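Local coordinates for CRISPR-associated endonuclease Cas9 (Campylobacter jejuni subsp. jejuni serotype O:2, PDB 5X2H), which cuts invading DNA at sites matching its guide RNA, serving as the endonuclease of a bacterial CRISPR adaptive immune system, at residues Trp545-Lys550 against Gln615-Lys620; Ser743-Gln748 against Leu770-His775; Glu756-Asn761 against Lys787-Asn792. All blocks are in the same frame, centred on the assembly; numbering follows the deposited sequence.

Contact 1. Residues Trp545-Lys550 against Gln615-Lys620; sequences WGFSAK and QKVLDK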
loop_
_atom_site.group_PDB
_atom_site.type_symbol
_atom_site.label_atom_id
_atom_site.label_comp_id
_atom_site.label_asym_id
_atom_site.label_seq_id
_atom_site.Cartn_x
_atom_site.Cartn_y
_atom_site.Cartn_z
ATOM N N TRP A 545 -1.039 40.973 4.144
ATOM C CA TRP A 545 -2.318 41.179 4.811
ATOM C C TRP A 545 -2.272 40.880 6.306
ATOM O O TRP A 545 -3.333 40.746 6.925
ATOM C CB TRP A 545 -3.399 40.323 4.144
ATOM N N GLY A 546 -1.085 40.770 6.899
ATOM C CA GLY A 546 -0.962 40.545 8.324
ATOM C C GLY A 546 -1.387 39.178 8.814
ATOM O O GLY A 546 -1.323 38.930 10.024
ATOM N N PHE A 547 -1.816 38.286 7.924
ATOM C CA PHE A 547 -2.230 36.936 8.291
ATOM C C PHE A 547 -1.055 35.987 8.494
ATOM O O PHE A 547 -1.283 34.783 8.661
ATOM C CB PHE A 547 -3.155 36.357 7.215
ATOM C CG PHE A 547 -4.464 37.079 7.075
ATOM C CD1 PHE A 547 -5.240 37.365 8.185
ATOM C CD2 PHE A 547 -4.922 37.465 5.826
ATOM C CE1 PHE A 547 -6.447 38.026 8.050
ATOM C CE2 PHE A 547 -6.126 38.127 5.686
ATOM C CZ PHE A 547 -6.891 38.407 6.800
ATOM N N SER A 548 0.180 36.498 8.492
ATOM C CA SER A 548 1.352 35.629 8.405
ATOM C C SER A 548 1.435 34.666 9.584
ATOM O O SER A 548 1.830 33.506 9.419
ATOM C CB SER A 548 2.623 36.474 8.317
ATOM O OG SER A 548 3.764 35.657 8.126
ATOM N N ALA A 549 1.073 35.122 10.777
ATOM C CA ALA A 549 1.152 34.307 11.984
ATOM C C ALA A 549 -0.139 34.400 12.780
ATOM O O ALA A 549 -0.128 34.429 14.014
ATOM C CB ALA A 549 2.345 34.715 12.843
ATOM N N LYS A 550 -1.274 34.442 12.083
ATOM C CA LYS A 550 -2.570 34.600 12.732
ATOM C C LYS A 550 -2.920 33.381 13.577
ATOM O O LYS A 550 -2.877 33.442 14.810
ATOM C CB LYS A 550 -3.663 34.853 11.689
ATOM N N GLN A 615 -10.816 42.856 8.838
ATOM C CA GLN A 615 -11.483 42.438 10.066
ATOM C C GLN A 615 -12.805 41.748 9.762
ATOM O O GLN A 615 -13.242 40.881 10.529
ATOM C CB GLN A 615 -11.705 43.640 10.986
ATOM C CG GLN A 615 -11.950 43.274 12.446
ATOM C CD GLN A 615 -10.683 42.840 13.162
ATOM O OE1 GLN A 615 -10.690 41.883 13.938
ATOM N NE2 GLN A 615 -9.588 43.551 12.913
ATOM N N LYS A 616 -13.450 42.115 8.652
ATOM C CA LYS A 616 -14.643 41.398 8.216
ATOM C C LYS A 616 -14.311 39.973 7.796
ATOM O O LYS A 616 -15.148 39.075 7.943
ATOM C CB LYS A 616 -15.317 42.149 7.067
ATOM N N VAL A 617 -13.104 39.749 7.273
ATOM C CA VAL A 617 -12.679 38.393 6.942
ATOM C C VAL A 617 -12.513 37.566 8.211
ATOM O O VAL A 617 -12.908 36.394 8.260
ATOM C CB VAL A 617 -11.384 38.429 6.106
ATOM C CG1 VAL A 617 -10.476 37.257 6.452
ATOM C CG2 VAL A 617 -11.717 38.417 4.622
ATOM N N LEU A 618 -11.944 38.162 9.261
ATOM C CA LEU A 618 -11.791 37.439 10.518
ATOM C C LEU A 618 -13.137 37.175 11.180
ATOM O O LEU A 618 -13.271 36.210 11.939
ATOM C CB LEU A 618 -10.869 38.208 11.462
ATOM C CG LEU A 618 -9.426 38.373 10.979
ATOM C CD1 LEU A 618 -8.553 38.974 12.069
ATOM C CD2 LEU A 618 -8.867 37.038 10.512
ATOM N N ASP A 619 -14.139 38.017 10.908
ATOM C CA ASP A 619 -15.484 37.748 11.406
ATOM C C ASP A 619 -16.023 36.443 10.836
ATOM O O ASP A 619 -16.673 35.667 11.546
ATOM C CB ASP A 619 -16.422 38.905 11.058
ATOM C CG ASP A 619 -15.983 40.220 11.672
ATOM O OD1 ASP A 619 -15.295 40.194 12.714
ATOM O OD2 ASP A 619 -16.329 41.282 11.113
ATOM N N LYS A 620 -15.763 36.184 9.553
ATOM C CA LYS A 620 -16.217 34.941 8.940
ATOM C C LYS A 620 -15.460 33.742 9.499
ATOM O O LYS A 620 -16.044 32.671 9.700
ATOM C CB LYS A 620 -16.051 35.017 7.423
ATOM C CG LYS A 620 -17.317 34.715 6.641
ATOM C CD LYS A 620 -18.370 35.787 6.864
ATOM C CE LYS A 620 -19.595 35.542 5.998
ATOM N NZ LYS A 620 -20.634 36.594 6.188
#

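Contact 2. Residues Ser743-Gln748 against Leu770-His775; sequences SLILIQ and LIVSKH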
loop_
_atom_site.group_PDB
_atom_site.type_symbol
_atom_site.label_atom_id
_atom_site.label_comp_id
_atom_site.label_asym_id
_atom_site.label_seq_id
_atom_site.Cartn_x
_atom_site.Cartn_y
_atom_site.Cartn_z
ATOM N N SER A 743 -16.644 11.437 16.301
ATOM C CA SER A 743 -18.066 11.736 16.392
ATOM C C SER A 743 -18.266 13.055 17.124
ATOM O O SER A 743 -17.519 13.388 18.049
ATOM C CB SER A 743 -18.813 10.621 17.125
ATOM O OG SER A 743 -18.931 9.461 16.325
ATOM N N LEU A 744 -19.279 13.809 16.707
ATOM C CA LEU A 744 -19.602 15.079 17.344
ATOM C C LEU A 744 -20.622 14.863 18.452
ATOM O O LEU A 744 -21.699 14.304 18.215
ATOM C CB LEU A 744 -20.150 16.077 16.327
ATOM C CG LEU A 744 -20.501 17.434 16.934
ATOM C CD1 LEU A 744 -19.242 18.113 17.446
ATOM C CD2 LEU A 744 -21.233 18.316 15.927
ATOM N N ILE A 745 -20.289 15.317 19.661
ATOM C CA ILE A 745 -21.166 15.153 20.809
ATOM C C ILE A 745 -21.299 16.479 21.545
ATOM O O ILE A 745 -20.442 17.361 21.457
ATOM C CB ILE A 745 -20.667 14.053 21.773
ATOM C CG1 ILE A 745 -19.326 14.454 22.393
ATOM C CG2 ILE A 745 -20.554 12.715 21.043
ATOM C CD1 ILE A 745 -18.760 13.433 23.363
ATOM N N LEU A 746 -22.405 16.606 22.273
ATOM C CA LEU A 746 -22.677 17.745 23.138
ATOM C C LEU A 746 -22.709 17.240 24.571
ATOM O O LEU A 746 -23.544 16.394 24.911
ATOM C CB LEU A 746 -24.006 18.407 22.770
ATOM C CG LEU A 746 -24.443 19.598 23.622
ATOM C CD1 LEU A 746 -23.748 20.872 23.159
ATOM C CD2 LEU A 746 -25.952 19.752 23.583
ATOM N N ILE A 747 -21.800 17.742 25.407
ATOM C CA ILE A 747 -21.672 17.252 26.772
ATOM C C ILE A 747 -21.679 18.417 27.749
ATOM O O ILE A 747 -21.349 19.555 27.409
ATOM C CB ILE A 747 -20.400 16.402 26.983
ATOM C CG1 ILE A 747 -19.146 17.225 26.687
ATOM C CG2 ILE A 747 -20.443 15.154 26.127
ATOM C CD1 ILE A 747 -17.865 16.493 27.016
ATOM N N GLN A 748 -22.057 18.105 28.988
ATOM C CA GLN A 748 -22.043 19.074 30.074
ATOM C C GLN A 748 -21.884 18.325 31.388
ATOM O O GLN A 748 -22.641 17.389 31.665
ATOM C CB GLN A 748 -23.327 19.914 30.090
ATOM C CG GLN A 748 -23.355 20.982 31.174
ATOM C CD GLN A 748 -24.678 21.729 31.221
ATOM O OE1 GLN A 748 -25.623 21.385 30.510
ATOM N NE2 GLN A 748 -24.748 22.759 32.058
ATOM N N LEU A 770 -13.916 9.749 28.987
ATOM C CA LEU A 770 -13.787 10.201 27.613
ATOM C C LEU A 770 -12.562 11.086 27.442
ATOM O O LEU A 770 -12.119 11.763 28.377
ATOM C CB LEU A 770 -15.021 10.987 27.164
ATOM C CG LEU A 770 -16.383 10.301 27.128
ATOM C CD1 LEU A 770 -17.460 11.315 26.758
ATOM C CD2 LEU A 770 -16.400 9.124 26.167
ATOM N N ILE A 771 -12.025 11.071 26.227
ATOM C CA ILE A 771 -11.093 12.079 25.744
ATOM C C ILE A 771 -11.816 12.849 24.648
ATOM O O ILE A 771 -12.332 12.246 23.699
ATOM C CB ILE A 771 -9.793 11.452 25.215
ATOM C CG1 ILE A 771 -8.993 10.815 26.358
ATOM C CG2 ILE A 771 -8.969 12.489 24.461
ATOM C CD1 ILE A 771 -7.773 10.014 25.884
ATOM N N VAL A 772 -11.887 14.173 24.791
ATOM C CA VAL A 772 -12.576 15.022 23.829
ATOM C C VAL A 772 -11.671 16.193 23.473
ATOM O O VAL A 772 -10.718 16.515 24.187
ATOM C CB VAL A 772 -13.936 15.534 24.357
ATOM C CG1 VAL A 772 -14.815 14.376 24.811
ATOM C CG2 VAL A 772 -13.733 16.525 25.485
ATOM N N SER A 773 -11.983 16.840 22.352
ATOM C CA SER A 773 -11.161 17.930 21.851
ATOM C C SER A 773 -12.048 19.019 21.267
ATOM O O SER A 773 -13.203 18.784 20.902
ATOM C CB SER A 773 -10.159 17.437 20.799
ATOM O OG SER A 773 -10.832 16.805 19.728
ATOM N N LYS A 774 -11.488 20.221 21.189
ATOM C CA LYS A 774 -12.196 21.362 20.628
ATOM C C LYS A 774 -12.069 21.349 19.111
ATOM O O LYS A 774 -11.020 20.991 18.571
ATOM C CB LYS A 774 -11.641 22.663 21.207
ATOM C CG LYS A 774 -12.417 23.918 20.829
ATOM C CD LYS A 774 -12.069 25.063 21.769
ATOM C CE LYS A 774 -12.774 26.353 21.388
ATOM N NZ LYS A 774 -12.101 27.039 20.255
ATOM N N HIS A 775 -13.143 21.757 18.428
ATOM C CA HIS A 775 -13.228 21.574 16.979
ATOM C C HIS A 775 -12.053 22.230 16.262
ATOM O O HIS A 775 -11.409 21.610 15.408
ATOM C CB HIS A 775 -14.561 22.117 16.455
ATOM C CG HIS A 775 -14.649 23.611 16.444
ATOM N ND1 HIS A 775 -14.959 24.347 17.567
ATOM C CD2 HIS A 775 -14.458 24.509 15.448
ATOM C CE1 HIS A 775 -14.959 25.634 17.262
ATOM N NE2 HIS A 775 -14.660 25.759 15.982
#

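Contact 3. Residues Glu756-Asn761 against Lys787-Asn792; sequences EFVYYN and KILFKN. With nucleotides of chain C.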
loop_
_atom_site.group_PDB
_atom_site.type_symbol
_atom_site.label_atom_id
_atom_site.label_comp_id
_atom_site.label_asym_id
_atom_site.label_seq_id
_atom_site.Cartn_x
_atom_site.Cartn_y
_atom_site.Cartn_z
ATOM N N GLU A 756 -21.300 21.969 25.836
ATOM C CA GLU A 756 -20.316 22.323 24.824
ATOM C C GLU A 756 -20.253 21.244 23.754
ATOM O O GLU A 756 -20.266 20.049 24.064
ATOM C CB GLU A 756 -18.923 22.520 25.438
ATOM C CG GLU A 756 -18.796 23.744 26.335
ATOM C CD GLU A 756 -18.915 25.053 25.574
ATOM O OE1 GLU A 756 -19.286 26.069 26.196
ATOM O OE2 GLU A 756 -18.636 25.071 24.357
ATOM N N PHE A 757 -20.187 21.677 22.496
ATOM C CA PHE A 757 -19.920 20.771 21.386
ATOM C C PHE A 757 -18.441 20.410 21.382
ATOM O O PHE A 757 -17.581 21.295 21.340
ATOM C CB PHE A 757 -20.310 21.412 20.057
ATOM C CG PHE A 757 -21.792 21.547 19.854
ATOM C CD1 PHE A 757 -22.548 20.460 19.448
ATOM C CD2 PHE A 757 -22.425 22.764 20.056
ATOM C CE1 PHE A 757 -23.913 20.580 19.252
ATOM C CE2 PHE A 757 -23.790 22.890 19.863
ATOM C CZ PHE A 757 -24.533 21.797 19.457
ATOM N N VAL A 758 -18.145 19.112 21.430
ATOM C CA VAL A 758 -16.776 18.617 21.381
ATOM C C VAL A 758 -16.735 17.406 20.461
ATOM O O VAL A 758 -17.754 16.769 20.185
ATOM C CB VAL A 758 -16.235 18.237 22.779
ATOM C CG1 VAL A 758 -16.214 19.454 23.704
ATOM C CG2 VAL A 758 -17.067 17.111 23.378
ATOM N N TYR A 759 -15.535 17.094 19.980
ATOM C CA TYR A 759 -15.310 15.878 19.210
ATOM C C TYR A 759 -14.891 14.759 20.156
ATOM O O TYR A 759 -13.952 14.924 20.942
ATOM C CB TYR A 759 -14.248 16.094 18.133
ATOM C CG TYR A 759 -14.767 16.734 16.866
ATOM C CD1 TYR A 759 -15.617 16.043 16.013
ATOM C CD2 TYR A 759 -14.394 18.024 16.515
ATOM C CE1 TYR A 759 -16.090 16.625 14.848
ATOM C CE2 TYR A 759 -14.859 18.611 15.355
ATOM C CZ TYR A 759 -15.705 17.909 14.526
ATOM O OH TYR A 759 -16.170 18.495 13.372
ATOM N N TYR A 760 -15.597 13.636 20.090
ATOM C CA TYR A 760 -15.189 12.447 20.824
ATOM C C TYR A 760 -13.925 11.872 20.197
ATOM O O TYR A 760 -13.847 11.710 18.976
ATOM C CB TYR A 760 -16.321 11.416 20.818
ATOM C CG TYR A 760 -15.897 10.006 21.168
ATOM C CD1 TYR A 760 -15.883 9.568 22.485
ATOM C CD2 TYR A 760 -15.524 9.107 20.176
ATOM C CE1 TYR A 760 -15.500 8.278 22.806
ATOM C CE2 TYR A 760 -15.138 7.820 20.483
ATOM C CZ TYR A 760 -15.126 7.409 21.798
ATOM O OH TYR A 760 -14.740 6.124 22.100
ATOM N N ASN A 761 -12.928 11.574 21.029
ATOM C CA ASN A 761 -11.663 11.013 20.561
ATOM C C ASN A 761 -11.431 9.583 21.012
ATOM O O ASN A 761 -10.937 8.770 20.230
ATOM C CB ASN A 761 -10.484 11.874 21.029
ATOM C CG ASN A 761 -10.414 13.206 20.316
ATOM O OD1 ASN A 761 -10.974 13.378 19.234
ATOM N ND2 ASN A 761 -9.716 14.157 20.918
ATOM N N LYS A 787 -13.219 26.794 29.560
ATOM C CA LYS A 787 -12.062 26.593 30.425
ATOM C C LYS A 787 -12.371 25.618 31.551
ATOM O O LYS A 787 -11.462 24.958 32.066
ATOM C CB LYS A 787 -11.584 27.929 30.993
ATOM C CG LYS A 787 -10.962 28.855 29.959
ATOM C CD LYS A 787 -10.472 30.150 30.593
ATOM C CE LYS A 787 -9.920 31.102 29.543
ATOM N NZ LYS A 787 -9.319 32.324 30.147
ATOM N N ILE A 788 -13.642 25.510 31.944
ATOM C CA ILE A 788 -14.031 24.514 32.938
ATOM C C ILE A 788 -13.803 23.112 32.392
ATOM O O ILE A 788 -13.239 22.243 33.069
ATOM C CB ILE A 788 -15.498 24.720 33.354
ATOM C CG1 ILE A 788 -15.656 26.040 34.111
ATOM C CG2 ILE A 788 -15.991 23.534 34.177
ATOM C CD1 ILE A 788 -17.079 26.345 34.495
ATOM N N LEU A 789 -14.240 22.874 31.156
ATOM C CA LEU A 789 -14.088 21.562 30.544
ATOM C C LEU A 789 -12.651 21.315 30.102
ATOM O O LEU A 789 -12.114 20.222 30.317
ATOM C CB LEU A 789 -15.040 21.432 29.353
ATOM C CG LEU A 789 -14.999 20.090 28.625
ATOM C CD1 LEU A 789 -15.394 18.976 29.580
ATOM C CD2 LEU A 789 -15.902 20.102 27.394
ATOM N N PHE A 790 -12.018 22.308 29.486
ATOM C CA PHE A 790 -10.645 22.175 28.997
ATOM C C PHE A 790 -9.668 22.856 29.954
ATOM O O PHE A 790 -8.931 23.775 29.594
ATOM C CB PHE A 790 -10.528 22.745 27.589
ATOM C CG PHE A 790 -11.365 22.027 26.572
ATOM C CD1 PHE A 790 -10.935 20.829 26.024
ATOM C CD2 PHE A 790 -12.577 22.554 26.156
ATOM C CE1 PHE A 790 -11.704 20.167 25.085
ATOM C CE2 PHE A 790 -13.347 21.899 25.216
ATOM C CZ PHE A 790 -12.909 20.703 24.679
ATOM N N LYS A 791 -9.670 22.369 31.198
ATOM C CA LYS A 791 -8.858 22.959 32.255
ATOM C C LYS A 791 -7.360 22.829 31.998
ATOM O O LYS A 791 -6.579 23.594 32.574
ATOM C CB LYS A 791 -9.214 22.314 33.593
ATOM C CG LYS A 791 -9.640 20.856 33.467
ATOM C CD LYS A 791 -9.352 20.062 34.731
ATOM C CE LYS A 791 -10.021 20.672 35.950
ATOM N NZ LYS A 791 -9.668 19.921 37.188
ATOM N N ASN A 792 -6.941 21.888 31.151
ATOM C CA ASN A 792 -5.528 21.640 30.897
ATOM C C ASN A 792 -5.097 22.084 29.504
ATOM O O ASN A 792 -4.051 21.647 29.012
ATOM C CB ASN A 792 -5.211 20.157 31.100
ATOM C CG ASN A 792 -5.543 19.682 32.495
ATOM O OD1 ASN A 792 -5.284 20.378 33.475
ATOM N ND2 ASN A 792 -6.134 18.498 32.594
ATOM P P DG C 3 -7.743 16.864 35.619
ATOM O OP1 DG C 3 -7.394 18.108 36.344
ATOM O OP2 DG C 3 -7.985 16.889 34.156
ATOM O "O5'" DG C 3 -6.608 15.769 35.877
ATOM C "C5'" DG C 3 -6.046 15.628 37.168
ATOM C "C4'" DG C 3 -4.692 14.952 37.088
ATOM O "O4'" DG C 3 -4.871 13.515 36.983
ATOM C "C3'" DG C 3 -3.832 15.362 35.891
ATOM O "O3'" DG C 3 -2.482 15.519 36.309
ATOM C "C2'" DG C 3 -3.996 14.188 34.924
ATOM C "C1'" DG C 3 -4.131 13.022 35.889
ATOM N N9 DG C 3 -4.850 11.876 35.338
ATOM C C8 DG C 3 -6.031 11.895 34.636
ATOM N N7 DG C 3 -6.446 10.709 34.289
ATOM C C5 DG C 3 -5.479 9.849 34.796
ATOM C C6 DG C 3 -5.391 8.439 34.733
ATOM O O6 DG C 3 -6.173 7.643 34.195
ATOM N N1 DG C 3 -4.250 7.967 35.380
ATOM C C2 DG C 3 -3.317 8.760 36.009
ATOM N N2 DG C 3 -2.282 8.127 36.582
ATOM N N3 DG C 3 -3.391 10.079 36.072
ATOM C C4 DG C 3 -4.494 10.553 35.446
#

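Contact 1. Residues Trp545-Lys550 against Gln615-Lys620
Phe547 bridges from a loop to Val617 and Leu618 on helix 615-622, within the RuvC nuclease domain, which has an RNase H-like fold. The contact is apolar: no hydrogen bond joins the segments, and only the far end of the aromatic ring does the touching. Ring atom CE1 of Phe547 lies 3.6 Å from CD2 of Leu618, and the two side chains overlap alongside, pointing opposite ways. Next to it, CZ of Phe547 comes to 3.8 Å from CG1 of Val617, here at a slant. A long, rigid side chain suits this place, because the CA atoms of Phe547 and Leu618 are 9.8 Å apart. With CG of Phe547 beside its backbone N and anti to the carbonyl carbon (chi1 -65°), the ring is carried across that gap. Val617 and Leu618 are consecutive on the helix and offer branched methyls at different angles. Val617 also packs on Leu30 of strand 29-37 and on Val563 of helix 557-566; the latter carries His558, a predicted magnesium ligand.

Arg614, just before the helical segment, makes a cation-pi contact with Phe547. Trp545 lies two residues before Phe547, with Gly546 between them at a positive phi, easy for glycine; the carbonyl O of Trp545 sits over the centre of the Phe547 ring, 3.7 Å above its plane.

Contact 2. Residues Ser743-Gln748 against Leu770-His775
Strand 744-748, through Ile745 and Ile747, faces strand 770-773, through Leu770 and Val772, with the axes 9.4 Å apart at closest approach and the N-to-C directions 104° from each other. No hydrogen bond joins the two segments, because strand 756-764 lies between them in the sheet; they meet through side chains on one face of it. Ile745 and Ile747, two residues apart on the same face of their strand, adopt almost the same shape: CG1 lies between the backbone N and the carbonyl carbon (chi1 65° in Ile745), and CD1 is fully extended beyond it. The two methyl ends therefore project across the gap. CD1 of Ile745 lies 4.2 Å from CD1 of Leu770 and, at 4.3 Å, also meets CG1 of Val772. That same valine methyl receives Ile747, whose CD1 is 4.3 Å away, so CG1 of Val772 is shared by both isoleucines.

Both strands belong to the antiparallel sheet of the PI-CTD domain, and Val758 of the intervening strand touches Ile745 and Val772 alike. The large angle is consistent with a strongly twisted, curved sheet, with these aliphatic residues probably on its inner side. Beta-branched isoleucine and valine fit such a strand-rich core well, while Leu770, unbranched at CB, reaches Ile745 with its CD1 and also packs on Tyr760 and Ile805. Leu746 points to the other face and packs on Tyr814. Beyond the strand, His775 turns off to stack on Phe625, while Ser743 OG is hydrogen-bonded to Tyr740 N and Glu630 OE1.

Contact 3. Residues Glu756-Asn761 against Lys787-Asn792
Helix 784-789 and the turn that follows it pack against strand 756-764 of the antiparallel sheet in the PI-CTD domain, with Leu789 and Phe790 laid on Val758. One valine methyl carries most of this: CG1 of Val758 meets CD2 of Leu789 at 3.8 Å, the two side chains reaching toward each other tip to tip, and CZ of Phe790 at 3.7 Å, the Phe790 ring lying alongside and pointing the other way. Phe790, the first residue to leave helical geometry, also faces the strand; CG of Leu789 lies over one face of the Phe790 ring, offset toward the rim. A short beta-branched side chain suits a place where one methyl meets both Leu789 and Phe790. Two residues along the strand, CB of Glu756 rests 4.3 Å from CD2 of Leu789. The carboxylate of Glu756 turns to the helix, taking a hydrogen bond from Asn785 ND2 on OE1 and another from Gln786 NE2 on OE2.

The residues just beyond face the DNA. Lys791 NZ donates to OP1 of DG3 of chain C at 3.0 Å; the bend of the lysine chain at chi3 (57°) turns CE and NZ toward OP1. Asn792 ND2 gives a bent bond to OP2 of DG3 of chain C, 2.9 Å long with an N-H...O angle of 133°. Cationic and amide donors thus share one phosphate between its two non-bridging oxygens. The contact belongs to the PAM-interacting C-terminal (PI-CTD) domain of Cas9, whose segment after helix 784-789 here holds the DNA phosphate of DG3 of chain C.

In the fold
Following the chain, contact 1 comes first: it closes a long loop inside the RuvC domain, bringing the residues after helix 535-544 against helix 615-622, and much of the chain between is not modelled. Contact 1 closes before contact 2 opens. Farther on, contacts 2 and 3 cross, their segments alternating as 743-748, 756-761, 770-775 and 787-792, and their centres lie about 6 Å apart. Strand 756-764 is the common element, bonded to both strands of contact 2, as by Ser743 O to Tyr760 N (2.8 Å). Contact 2 joins two strands of the sheet that are separated by strand 756-764, and contact 3 adds the helix. Contact 1 stays separate, its centre about 25 Å from that of contact 3.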